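Local coordinates for protein pyridoxamine 5'-phosphate oxidase (Burkholderia, PDB 4HMW) that catalyses several FMN-dependent oxidations, with O2 as electron acceptor, in the terminal steps of phenazine antibiotic biosynthesis, at residues A55-T58 with R62-S65; I68-S71 with G77-F80; V18-Y23 with I31-R36. One frame throughout, in Å; residues are numbered along the deposited sequence.

Contact 1. Residues A55-T58 with R62-S65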
ATOM      1  N   ALA B  55       5.503   1.701   2.635  1.00 13.44           N
ATOM      2  CA  ALA B  55       5.581   1.199   4.013  1.00 12.75           C
ATOM      3  C   ALA B  55       7.002   1.325   4.538  1.00 13.48           C
ATOM      4  O   ALA B  55       7.969   1.032   3.830  1.00 14.53           O
ATOM      5  CB  ALA B  55       5.142  -0.241   4.052  1.00 12.26           C
ATOM      6  N   THR B  56       7.088   1.780   5.786  1.00 14.25           N
ATOM      7  CA  THR B  56       8.342   1.969   6.498  1.00 15.27           C
ATOM      8  C   THR B  56       8.100   1.424   7.929  1.00 15.89           C
ATOM      9  O   THR B  56       6.977   1.172   8.324  1.00 19.04           O
ATOM     10  CB  THR B  56       8.748   3.447   6.560  1.00 18.71           C
ATOM     11  OG1 THR B  56       7.671   4.227   7.072  1.00 18.03           O
ATOM     12  CG2 THR B  56       9.140   3.952   5.176  1.00 19.09           C
ATOM     13  N   ALA B  57       9.163   1.242   8.700  1.00 14.60           N
ATOM     14  CA  ALA B  57       9.024   0.762  10.066  1.00 16.78           C
ATOM     15  C   ALA B  57       9.928   1.478  11.045  1.00 17.00           C
ATOM     16  O   ALA B  57      10.999   2.002  10.699  1.00 15.49           O
ATOM     17  CB  ALA B  57       9.229  -0.720  10.140  1.00 19.66           C
ATOM     18  N   THR B  58       9.463   1.518  12.289  1.00 20.74           N
ATOM     19  CA  THR B  58      10.235   2.097  13.370  1.00 24.13           C
ATOM     20  C   THR B  58      11.089   1.009  14.014  1.00 25.61           C
ATOM     21  O   THR B  58      11.026  -0.173  13.626  1.00 25.51           O
ATOM     22  CB  THR B  58       9.288   2.792  14.353  1.00 26.86           C
ATOM     23  OG1 THR B  58      10.048   3.630  15.238  1.00 34.29           O
ATOM     24  CG2 THR B  58       8.503   1.796  15.110  1.00 29.18           C
ATOM     25  N   ARG B  62       7.241  -1.764  14.350  1.00 22.15           N
ATOM     26  CA  ARG B  62       5.905  -1.286  13.967  1.00 21.03           C
ATOM     27  C   ARG B  62       5.949  -0.649  12.595  1.00 18.47           C
ATOM     28  O   ARG B  62       6.775   0.222  12.319  1.00 19.01           O
ATOM     29  CB  ARG B  62       5.358  -0.268  14.983  1.00 24.72           C
ATOM     30  CG  ARG B  62       4.928  -0.873  16.251  1.00 33.92           C
ATOM     31  CD  ARG B  62       4.333   0.193  17.152  1.00 39.60           C
ATOM     32  NE  ARG B  62       3.402  -0.410  18.095  1.00 49.46           N
ATOM     33  CZ  ARG B  62       3.735  -0.890  19.289  1.00 55.27           C
ATOM     34  NH1 ARG B  62       5.001  -0.845  19.713  1.00 58.23           N
ATOM     35  NH2 ARG B  62       2.793  -1.419  20.072  1.00 56.57           N
ATOM     36  N   ILE B  63       5.007  -1.034  11.740  1.00 18.03           N
ATOM     37  CA  ILE B  63       5.011  -0.604  10.359  1.00 16.34           C
ATOM     38  C   ILE B  63       3.968   0.499  10.163  1.00 17.08           C
ATOM     39  O   ILE B  63       2.912   0.472  10.783  1.00 17.97           O
ATOM     40  CB  ILE B  63       4.655  -1.763   9.439  1.00 17.12           C
ATOM     41  CG1 ILE B  63       5.527  -2.969   9.732  1.00 17.78           C
ATOM     42  CG2 ILE B  63       4.755  -1.334   7.970  1.00 17.82           C
ATOM     43  CD1 ILE B  63       5.210  -4.168   8.874  1.00 18.79           C
ATOM     44  N   SER B  64       4.300   1.483   9.331  1.00 16.48           N
ATOM     45  CA  SER B  64       3.375   2.527   8.935  1.00 15.44           C
ATOM     46  C   SER B  64       3.378   2.636   7.398  1.00 15.51           C
ATOM     47  O   SER B  64       4.278   2.148   6.735  1.00 14.81           O
ATOM     48  CB  SER B  64       3.771   3.859   9.568  1.00 18.30           C
ATOM     49  OG  SER B  64       5.012   4.278   9.056  1.00 19.50           O
ATOM     50  N   SER B  65       2.326   3.221   6.850  1.00 14.89           N
ATOM     51  CA  SER B  65       2.178   3.314   5.407  0.64 15.40           C
ATOM     52  C   SER B  65       1.399   4.568   5.018  1.00 14.71           C
ATOM     53  O   SER B  65       0.645   5.113   5.802  1.00 17.04           O
ATOM     54  CB  SER B  65       1.554   2.035   4.811  0.64 18.88           C
ATOM     55  OG  SER B  65       0.330   1.697   5.410  0.64 23.91           O
TER

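Contact 2. Residues I68-S71 with G77-F80. With FMN (flavin mononucleotide), chain D.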
ATOM      1  N   ILE B  68       2.468   7.811  -1.662  1.00 14.87           N
ATOM      2  CA  ILE B  68       3.415   8.743  -2.252  1.00 17.09           C
ATOM      3  C   ILE B  68       3.251   8.667  -3.765  1.00 17.73           C
ATOM      4  O   ILE B  68       3.182   7.567  -4.306  1.00 18.60           O
ATOM      5  CB  ILE B  68       4.848   8.284  -1.933  1.00 22.86           C
ATOM      6  CG1 ILE B  68       5.060   8.271  -0.433  1.00 25.33           C
ATOM      7  CG2 ILE B  68       5.814   9.144  -2.591  1.00 28.84           C
ATOM      8  CD1 ILE B  68       5.017   9.606   0.154  1.00 25.79           C
ATOM      9  N   ALA B  69       3.239   9.799  -4.462  1.00 19.07           N
ATOM     10  CA  ALA B  69       3.294   9.746  -5.918  1.00 20.53           C
ATOM     11  C   ALA B  69       4.725   9.991  -6.329  1.00 20.62           C
ATOM     12  O   ALA B  69       5.234  11.097  -6.139  1.00 21.41           O
ATOM     13  CB  ALA B  69       2.365  10.787  -6.551  1.00 22.15           C
ATOM     14  N   PHE B  70       5.380   8.980  -6.890  1.00 20.49           N
ATOM     15  CA  PHE B  70       6.809   9.108  -7.192  1.00 23.01           C
ATOM     16  C   PHE B  70       7.057  10.064  -8.343  1.00 22.07           C
ATOM     17  O   PHE B  70       6.197  10.243  -9.199  1.00 21.31           O
ATOM     18  CB  PHE B  70       7.484   7.733  -7.404  1.00 20.76           C
ATOM     19  CG  PHE B  70       6.971   6.956  -8.551  1.00 20.84           C
ATOM     20  CD1 PHE B  70       7.435   7.213  -9.830  1.00 21.39           C
ATOM     21  CD2 PHE B  70       6.023   5.949  -8.362  1.00 21.27           C
ATOM     22  CE1 PHE B  70       6.996   6.488 -10.888  1.00 23.18           C
ATOM     23  CE2 PHE B  70       5.569   5.217  -9.444  1.00 23.30           C
ATOM     24  CZ  PHE B  70       6.054   5.502 -10.705  1.00 23.58           C
ATOM     25  N   SER B  71       8.212  10.727  -8.322  1.00 24.86           N
ATOM     26  CA  SER B  71       8.580  11.732  -9.314  1.00 28.03           C
ATOM     27  C   SER B  71       9.027  11.117 -10.610  1.00 29.25           C
ATOM     28  O   SER B  71       8.595  11.526 -11.677  1.00 32.06           O
ATOM     29  CB  SER B  71       9.768  12.566  -8.797  1.00 31.33           C
ATOM     30  OG  SER B  71       9.626  12.865  -7.428  1.00 39.70           O
ATOM     31  N   GLY B  77      16.349   2.981  -9.407  1.00 22.46           N
ATOM     32  CA  GLY B  77      15.187   2.930  -8.545  1.00 20.31           C
ATOM     33  C   GLY B  77      14.202   4.053  -8.744  1.00 19.74           C
ATOM     34  O   GLY B  77      14.238   4.794  -9.719  1.00 21.39           O
ATOM     35  N   VAL B  78      13.306   4.157  -7.784  1.00 17.60           N
ATOM     36  CA  VAL B  78      12.150   5.026  -7.834  1.00 18.94           C
ATOM     37  C   VAL B  78      12.371   6.260  -6.964  1.00 18.48           C
ATOM     38  O   VAL B  78      12.616   6.145  -5.770  1.00 20.49           O
ATOM     39  CB  VAL B  78      10.954   4.256  -7.309  1.00 20.19           C
ATOM     40  CG1 VAL B  78       9.734   5.152  -7.290  1.00 24.26           C
ATOM     41  CG2 VAL B  78      10.720   2.998  -8.182  1.00 19.86           C
ATOM     42  N   ILE B  79      12.258   7.438  -7.563  1.00 19.48           N
ATOM     43  CA  ILE B  79      12.609   8.686  -6.887  1.00 20.03           C
ATOM     44  C   ILE B  79      11.343   9.326  -6.350  1.00 19.91           C
ATOM     45  O   ILE B  79      10.326   9.404  -7.061  1.00 19.17           O
ATOM     46  CB  ILE B  79      13.308   9.595  -7.859  1.00 22.32           C
ATOM     47  CG1 ILE B  79      14.687   8.988  -8.160  1.00 26.55           C
ATOM     48  CG2 ILE B  79      13.455  11.020  -7.297  1.00 20.77           C
ATOM     49  CD1 ILE B  79      15.513   9.812  -9.089  1.00 30.94           C
ATOM     50  N   PHE B  80      11.377   9.730  -5.083  1.00 19.28           N
ATOM     51  CA  PHE B  80      10.258  10.487  -4.488  1.00 17.40           C
ATOM     52  C   PHE B  80      10.788  11.561  -3.562  1.00 18.46           C
ATOM     53  O   PHE B  80      11.936  11.502  -3.141  1.00 18.78           O
ATOM     54  CB  PHE B  80       9.265   9.555  -3.768  1.00 19.54           C
ATOM     55  CG  PHE B  80       9.825   8.867  -2.589  1.00 19.46           C
ATOM     56  CD1 PHE B  80      10.549   7.687  -2.732  1.00 22.81           C
ATOM     57  CD2 PHE B  80       9.632   9.389  -1.314  1.00 20.42           C
ATOM     58  CE1 PHE B  80      11.050   7.035  -1.622  1.00 23.15           C
ATOM     59  CE2 PHE B  80      10.158   8.756  -0.215  1.00 20.50           C
ATOM     60  CZ  PHE B  80      10.878   7.573  -0.369  1.00 21.14           C
TER
HETATM   61  N1  FMN D 301       3.575  13.008   0.701  1.00 16.90           N
HETATM   62  C2  FMN D 301       4.892  13.276   0.436  1.00 19.22           C
HETATM   63  O2  FMN D 301       5.636  13.601   1.376  1.00 20.77           O
HETATM   64  N3  FMN D 301       5.380  13.202  -0.858  1.00 20.22           N
HETATM   65  C4  FMN D 301       4.566  12.838  -1.904  1.00 20.37           C
HETATM   66  O4  FMN D 301       5.042  12.763  -3.053  1.00 21.17           O
HETATM   67  C4A FMN D 301       3.222  12.565  -1.646  1.00 18.09           C
HETATM   68  N5  FMN D 301       2.378  12.218  -2.677  1.00 18.55           N
HETATM   69  C5A FMN D 301       1.048  11.911  -2.390  1.00 18.04           C
HETATM   70  C6  FMN D 301       0.209  11.524  -3.430  1.00 18.80           C
HETATM   71  C7  FMN D 301      -1.112  11.187  -3.167  1.00 19.76           C
HETATM   72  C7M FMN D 301      -2.029  10.789  -4.303  1.00 19.77           C
HETATM   73  C8  FMN D 301      -1.592  11.269  -1.855  1.00 18.22           C
HETATM   74  C8M FMN D 301      -3.026  10.931  -1.552  1.00 20.47           C
HETATM   75  C9  FMN D 301      -0.742  11.658  -0.813  1.00 16.93           C
HETATM   76  C9A FMN D 301       0.570  11.967  -1.080  1.00 16.34           C
HETATM   77  N10 FMN D 301       1.410  12.385  -0.038  1.00 14.79           N
HETATM   78  C10 FMN D 301       2.726  12.639  -0.331  1.00 16.03           C
HETATM   79  C1' FMN D 301       0.928  12.483   1.385  1.00 16.22           C
HETATM   80  C2' FMN D 301       1.203  11.211   2.140  1.00 16.90           C
HETATM   81  O2' FMN D 301       0.201  10.253   1.831  1.00 16.53           O
HETATM   82  C3' FMN D 301       1.240  11.422   3.643  1.00 18.90           C
HETATM   83  O3' FMN D 301       0.116  12.156   4.113  1.00 20.69           O
HETATM   84  C4' FMN D 301       2.542  12.099   4.069  1.00 19.79           C
HETATM   85  O4' FMN D 301       3.647  12.189   3.202  1.00 18.95           O
HETATM   86  C5' FMN D 301       2.804  12.077   5.547  1.00 19.51           C
HETATM   87  O5' FMN D 301       3.189  10.739   5.774  1.00 21.19           O
HETATM   88  P   FMN D 301       3.820  10.221   7.165  1.00 20.41           P
HETATM   89  O1P FMN D 301       5.279  10.525   7.039  1.00 20.06           O
HETATM   90  O2P FMN D 301       3.123  10.975   8.297  1.00 21.65           O
HETATM   91  O3P FMN D 301       3.520   8.726   7.182  1.00 21.61           O

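Contact 3. Residues V18-Y23 with I31-R36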
ATOM      1  N   VAL B  18      -4.447  -9.451 -18.965  1.00 26.32           N
ATOM      2  CA  VAL B  18      -3.586  -8.590 -19.753  1.00 26.46           C
ATOM      3  C   VAL B  18      -2.371  -9.389 -20.225  1.00 22.79           C
ATOM      4  O   VAL B  18      -2.018 -10.409 -19.647  1.00 21.03           O
ATOM      5  CB  VAL B  18      -3.193  -7.304 -19.070  1.00 31.76           C
ATOM      6  CG1 VAL B  18      -4.488  -6.595 -18.598  1.00 33.95           C
ATOM      7  CG2 VAL B  18      -2.173  -7.553 -17.976  1.00 32.00           C
ATOM      8  N   LEU B  19      -1.766  -8.946 -21.318  1.00 22.51           N
ATOM      9  CA  LEU B  19      -0.653  -9.674 -21.875  1.00 24.85           C
ATOM     10  C   LEU B  19       0.558  -9.454 -20.976  1.00 24.88           C
ATOM     11  O   LEU B  19       0.752  -8.368 -20.417  1.00 28.20           O
ATOM     12  CB  LEU B  19      -0.318  -9.167 -23.259  1.00 28.52           C
ATOM     13  CG  LEU B  19       0.494 -10.152 -24.089  1.00 34.73           C
ATOM     14  CD1 LEU B  19      -0.410 -11.223 -24.706  1.00 36.50           C
ATOM     15  CD2 LEU B  19       1.326  -9.385 -25.176  1.00 37.10           C
ATOM     16  N   PHE B  20       1.395 -10.462 -20.881  1.00 22.27           N
ATOM     17  CA  PHE B  20       2.541 -10.418 -19.952  1.00 19.51           C
ATOM     18  C   PHE B  20       3.545 -11.432 -20.512  1.00 19.04           C
ATOM     19  O   PHE B  20       3.821 -12.446 -19.905  1.00 19.94           O
ATOM     20  CB  PHE B  20       2.047 -10.786 -18.566  1.00 18.62           C
ATOM     21  CG  PHE B  20       3.092 -10.694 -17.451  1.00 15.80           C
ATOM     22  CD1 PHE B  20       4.357 -10.144 -17.657  1.00 15.23           C
ATOM     23  CD2 PHE B  20       2.775 -11.165 -16.183  1.00 14.19           C
ATOM     24  CE1 PHE B  20       5.267 -10.072 -16.616  1.00 16.21           C
ATOM     25  CE2 PHE B  20       3.686 -11.100 -15.151  1.00 14.48           C
ATOM     26  CZ  PHE B  20       4.946 -10.558 -15.368  1.00 16.05           C
ATOM     27  N   PRO B  21       4.104 -11.130 -21.675  1.00 21.09           N
ATOM     28  CA  PRO B  21       5.007 -12.109 -22.295  1.00 20.96           C
ATOM     29  C   PRO B  21       6.274 -12.290 -21.482  1.00 21.72           C
ATOM     30  O   PRO B  21       6.873 -13.368 -21.561  1.00 24.31           O
ATOM     31  CB  PRO B  21       5.304 -11.506 -23.674  1.00 24.69           C
ATOM     32  CG  PRO B  21       4.932 -10.077 -23.577  1.00 23.77           C
ATOM     33  CD  PRO B  21       3.796 -10.021 -22.586  1.00 21.80           C
ATOM     34  N   GLU B  22       6.641 -11.286 -20.689  1.00 21.20           N
ATOM     35  CA  GLU B  22       7.838 -11.355 -19.836  1.00 20.87           C
ATOM     36  C   GLU B  22       7.726 -12.378 -18.702  1.00 22.14           C
ATOM     37  O   GLU B  22       8.734 -12.749 -18.072  1.00 22.56           O
ATOM     38  CB  GLU B  22       8.130  -9.975 -19.252  1.00 21.20           C
ATOM     39  CG  GLU B  22       8.438  -8.932 -20.300  1.00 23.99           C
ATOM     40  CD  GLU B  22       7.210  -8.153 -20.812  1.00 25.13           C
ATOM     41  OE1 GLU B  22       6.044  -8.510 -20.456  1.00 23.81           O
ATOM     42  OE2 GLU B  22       7.439  -7.177 -21.581  1.00 26.19           O
ATOM     43  N   TYR B  23       6.513 -12.842 -18.422  1.00 21.31           N
ATOM     44  CA  TYR B  23       6.334 -13.857 -17.396  1.00 20.98           C
ATOM     45  C   TYR B  23       7.142 -15.090 -17.754  1.00 22.70           C
ATOM     46  O   TYR B  23       7.757 -15.698 -16.892  1.00 23.30           O
ATOM     47  CB  TYR B  23       4.851 -14.175 -17.292  1.00 19.82           C
ATOM     48  CG  TYR B  23       4.401 -15.285 -16.364  1.00 18.72           C
ATOM     49  CD1 TYR B  23       4.561 -15.214 -14.957  1.00 19.29           C
ATOM     50  CD2 TYR B  23       3.720 -16.358 -16.876  1.00 18.72           C
ATOM     51  CE1 TYR B  23       4.104 -16.213 -14.139  1.00 18.32           C
ATOM     52  CE2 TYR B  23       3.233 -17.339 -16.051  1.00 17.22           C
ATOM     53  CZ  TYR B  23       3.416 -17.286 -14.702  1.00 19.44           C
ATOM     54  OH  TYR B  23       2.870 -18.336 -13.960  1.00 21.61           O
ATOM     55  N   ILE B  31      13.802  -3.161 -13.289  1.00 16.41           N
ATOM     56  CA  ILE B  31      13.390  -1.793 -13.576  0.57 18.19           C
ATOM     57  C   ILE B  31      12.934  -1.649 -15.026  1.00 18.78           C
ATOM     58  O   ILE B  31      12.027  -0.862 -15.326  1.00 18.20           O
ATOM     59  CB  ILE B  31      14.504  -0.790 -13.276  0.57 21.58           C
ATOM     60  CG1 ILE B  31      14.832  -0.783 -11.781  0.57 23.16           C
ATOM     61  CG2 ILE B  31      14.090   0.571 -13.684  0.57 22.36           C
ATOM     62  CD1 ILE B  31      13.707  -0.298 -10.885  0.57 24.13           C
ATOM     63  N   THR B  32      13.544  -2.426 -15.924  1.00 18.46           N
ATOM     64  CA  THR B  32      13.142  -2.414 -17.328  1.00 18.82           C
ATOM     65  C   THR B  32      11.656  -2.796 -17.444  1.00 18.32           C
ATOM     66  O   THR B  32      10.905  -2.177 -18.194  1.00 18.59           O
ATOM     67  CB  THR B  32      13.985  -3.412 -18.154  1.00 20.94           C
ATOM     68  OG1 THR B  32      15.368  -3.037 -18.088  1.00 24.18           O
ATOM     69  CG2 THR B  32      13.541  -3.476 -19.607  1.00 20.95           C
ATOM     70  N   LEU B  33      11.239  -3.808 -16.681  1.00 16.66           N
ATOM     71  CA  LEU B  33       9.865  -4.303 -16.740  1.00 14.62           C
ATOM     72  C   LEU B  33       8.925  -3.316 -16.045  1.00 14.90           C
ATOM     73  O   LEU B  33       7.814  -3.074 -16.503  1.00 14.92           O
ATOM     74  CB  LEU B  33       9.760  -5.697 -16.107  1.00 17.32           C
ATOM     75  CG  LEU B  33       8.406  -6.398 -16.193  1.00 18.03           C
ATOM     76  CD1 LEU B  33       7.959  -6.507 -17.632  1.00 19.82           C
ATOM     77  CD2 LEU B  33       8.410  -7.788 -15.534  1.00 16.82           C
ATOM     78  N   LEU B  34       9.391  -2.726 -14.947  1.00 15.76           N
ATOM     79  CA  LEU B  34       8.610  -1.689 -14.277  1.00 15.66           C
ATOM     80  C   LEU B  34       8.267  -0.556 -15.232  1.00 15.31           C
ATOM     81  O   LEU B  34       7.128  -0.111 -15.300  1.00 15.10           O
ATOM     82  CB  LEU B  34       9.371  -1.163 -13.054  1.00 15.47           C
ATOM     83  CG  LEU B  34       8.852   0.072 -12.323  1.00 18.31           C
ATOM     84  CD1 LEU B  34       7.457  -0.172 -11.804  1.00 18.34           C
ATOM     85  CD2 LEU B  34       9.847   0.438 -11.175  1.00 20.27           C
ATOM     86  N   LYS B  35       9.254  -0.088 -15.974  1.00 15.00           N
ATOM     87  CA  LYS B  35       9.000   0.984 -16.922  1.00 14.88           C
ATOM     88  C   LYS B  35       8.045   0.576 -18.027  1.00 16.33           C
ATOM     89  O   LYS B  35       7.222   1.390 -18.478  1.00 18.58           O
ATOM     90  CB  LYS B  35      10.295   1.525 -17.503  1.00 16.89           C
ATOM     91  CG  LYS B  35      11.175   2.243 -16.485  1.00 18.46           C
ATOM     92  CD  LYS B  35      12.426   2.850 -17.165  1.00 24.14           C
ATOM     93  CE  LYS B  35      13.277   3.534 -16.139  1.00 28.69           C
ATOM     94  NZ  LYS B  35      14.618   3.835 -16.662  1.00 33.53           N
ATOM     95  N   ARG B  36       8.163  -0.668 -18.487  1.00 14.96           N
ATOM     96  CA  ARG B  36       7.279  -1.131 -19.558  1.00 15.84           C
ATOM     97  C   ARG B  36       5.847  -1.151 -19.055  1.00 16.77           C
ATOM     98  O   ARG B  36       4.926  -0.706 -19.738  1.00 15.69           O
ATOM     99  CB  ARG B  36       7.671  -2.532 -20.027  1.00 19.00           C
ATOM    100  CG  ARG B  36       8.871  -2.595 -20.945  1.00 23.71           C
ATOM    101  CD  ARG B  36       9.073  -4.029 -21.466  1.00 26.48           C
ATOM    102  NE  ARG B  36      10.446  -4.214 -21.911  1.00 28.80           N
ATOM    103  CZ  ARG B  36      11.004  -5.390 -22.149  1.00 31.48           C
ATOM    104  NH1 ARG B  36      10.293  -6.494 -21.997  1.00 28.99           N
ATOM    105  NH2 ARG B  36      12.281  -5.449 -22.545  1.00 35.39           N
TER

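Contact 1. Residues A55-T58 with R62-S65
Thr56 and Ser64 face each other as a hydrogen-bonded antiparallel pair, and the backbone between them is the tight part of the contact. Thr56 N reaches Ser64 O at 3.0 Å, and Ser64 N returns to Thr56 O at 2.9 Å with an N-H...O angle of 169°. On the flanking non-hydrogen-bonded pairs, Ala55 with Ser65 and Ala57 with Ile63, the CA atoms close to 4.2 Å. Ala55, Ala57 and Ile63 give that face its apolar part, Ile63 CG2 lying 4.1 Å from Ala55 CB; Ser65 shares the face, its OG bonded to Ser99 of the second subunit. The face of Thr56 and Ser64 turns to helix 87-95, and both hydroxyls bond Glu91 and Arg66, an FMN-binding residue. Toward the turn the fit is looser and partly exposed. Thr58 N still bonds Arg62 O at 3.0 Å, but the side chains merely run side by side, Thr58 CG2 lying 3.8 Å from Arg62 CB, before the extended arginine leads away. Three antiparallel pairs, a 149° strand angle and a five-residue connection, 58-62, identify a beta hairpin of the FMN-binding sheet, with one face at the dimer interface.

Contact 2. Residues I68-S71 with G77-F80
Ser71 N bonds Ile79 O just where strand 63-74 loses its regular course, at Phe70 and Ser71, the serine having helical backbone angles. The bond is 2.8 Å long, with the N-H...O angle bent to 144° and the donor tilted 20° from the carbonyl plane; Ser72 also has a backbone bond with Ile79. The same Ile79 O lies 3.3 Å from Phe70 CB, so side-chain packing crowds in beside the bond. Phe70 holds CG between its backbone N and carbonyl carbon (chi1 63°), which sets the base of the ring against Val78, whose CG1 is 3.4 Å from Phe70 CB. Farther along, Ile68 CG2 meets Phe80 CB at 3.7 Å and approaches the Phe80 ring obliquely. Leu54 of strand 51-57 packs on both Ile68 and Phe80, while Leu38 and Leu34 of helix 30-43 cover Phe70 and Val78 respectively. Ile68 bridges protein and cofactor: its CD1 lies 3.7 Å from C2 of the flavin, and its CG2 touches both Phe80 and flavin O4. A strand whose Ile68 touches core and flavin alike, and whose Ala69 N lies 3.1 Å from flavin N5, forms part of the FMN site of the pyridoxamine 5'-phosphate oxidase family.

Contact 3. Residues V18-Y23 with I31-R36
The Phe20 ring carries Tyr23 CB over the centre of one face, 3.7 Å above the plane, while its edge receives Leu33 CD2 near the plane, 4.0 Å from Phe20 CE1. Glu22 OE1 also lies at that ring's edge, in plane, and Trp37 adds an edge-to-face ring contact. The guanidinium of Arg36, the second flat group, meets Glu22 OE2 at its own edge. Together these contacts fasten an N-terminal loop to helix 30-43, which packs on the FMN-binding split barrel of the pyridoxamine 5'-phosphate oxidase family; Phe187 and Leu199 of strands 184-189 and 197-204 complete the apolar pocket around Phe20 and Leu33. The Phe20 and Leu33 side chains cross at about a right angle. Leu33 divides its methyls between two partners: CD2 goes to the phenylalanine, and CD1 packs on the aliphatic part of Glu22, 3.6 Å from CG. Bending of the glutamate chain at chi2 (91°) folds its carboxylate back over this methyl. Tyr23 N bonds Phe20 O at 3.1 Å, closing a type I beta turn with Pro21 and Glu22 at its corners. Outward from this apolar centre lies the salt bridge, where the extended, exposed Arg36 crosses Glu22 obliquely with the two charged planes 42° apart. Arg36 NH1 donates to the anti lone pair of Glu22 OE2 at 3.0 Å, the oxygen only 8° out of the guanidinium plane.

Overall arrangement
Along the chain the contacts run in series: contact 3 closes first, then contact 1, then contact 2. Contacts 1 and 2 have centres about 17 Å apart and share strand 63-74, which pairs with strand 51-57 in one and strand 77-83 in the other, so two successive hairpins of one antiparallel sheet are built on a common strand. Contact 3 lies outside that sheet, its centre about 19 Å from that of contact 2 and 28 Å from that of contact 1. It nevertheless touches contact 2, for helix 30-43 packs on the sheet beside strand 77-83, Leu34 CD2 lying 4.0 Å from Val78 CG2. Strand 63-74 follows the cofactor, with Ser64 near it and Ile68 and Ala69 at the ring, while the opposite face of contact 1 meets the second subunit.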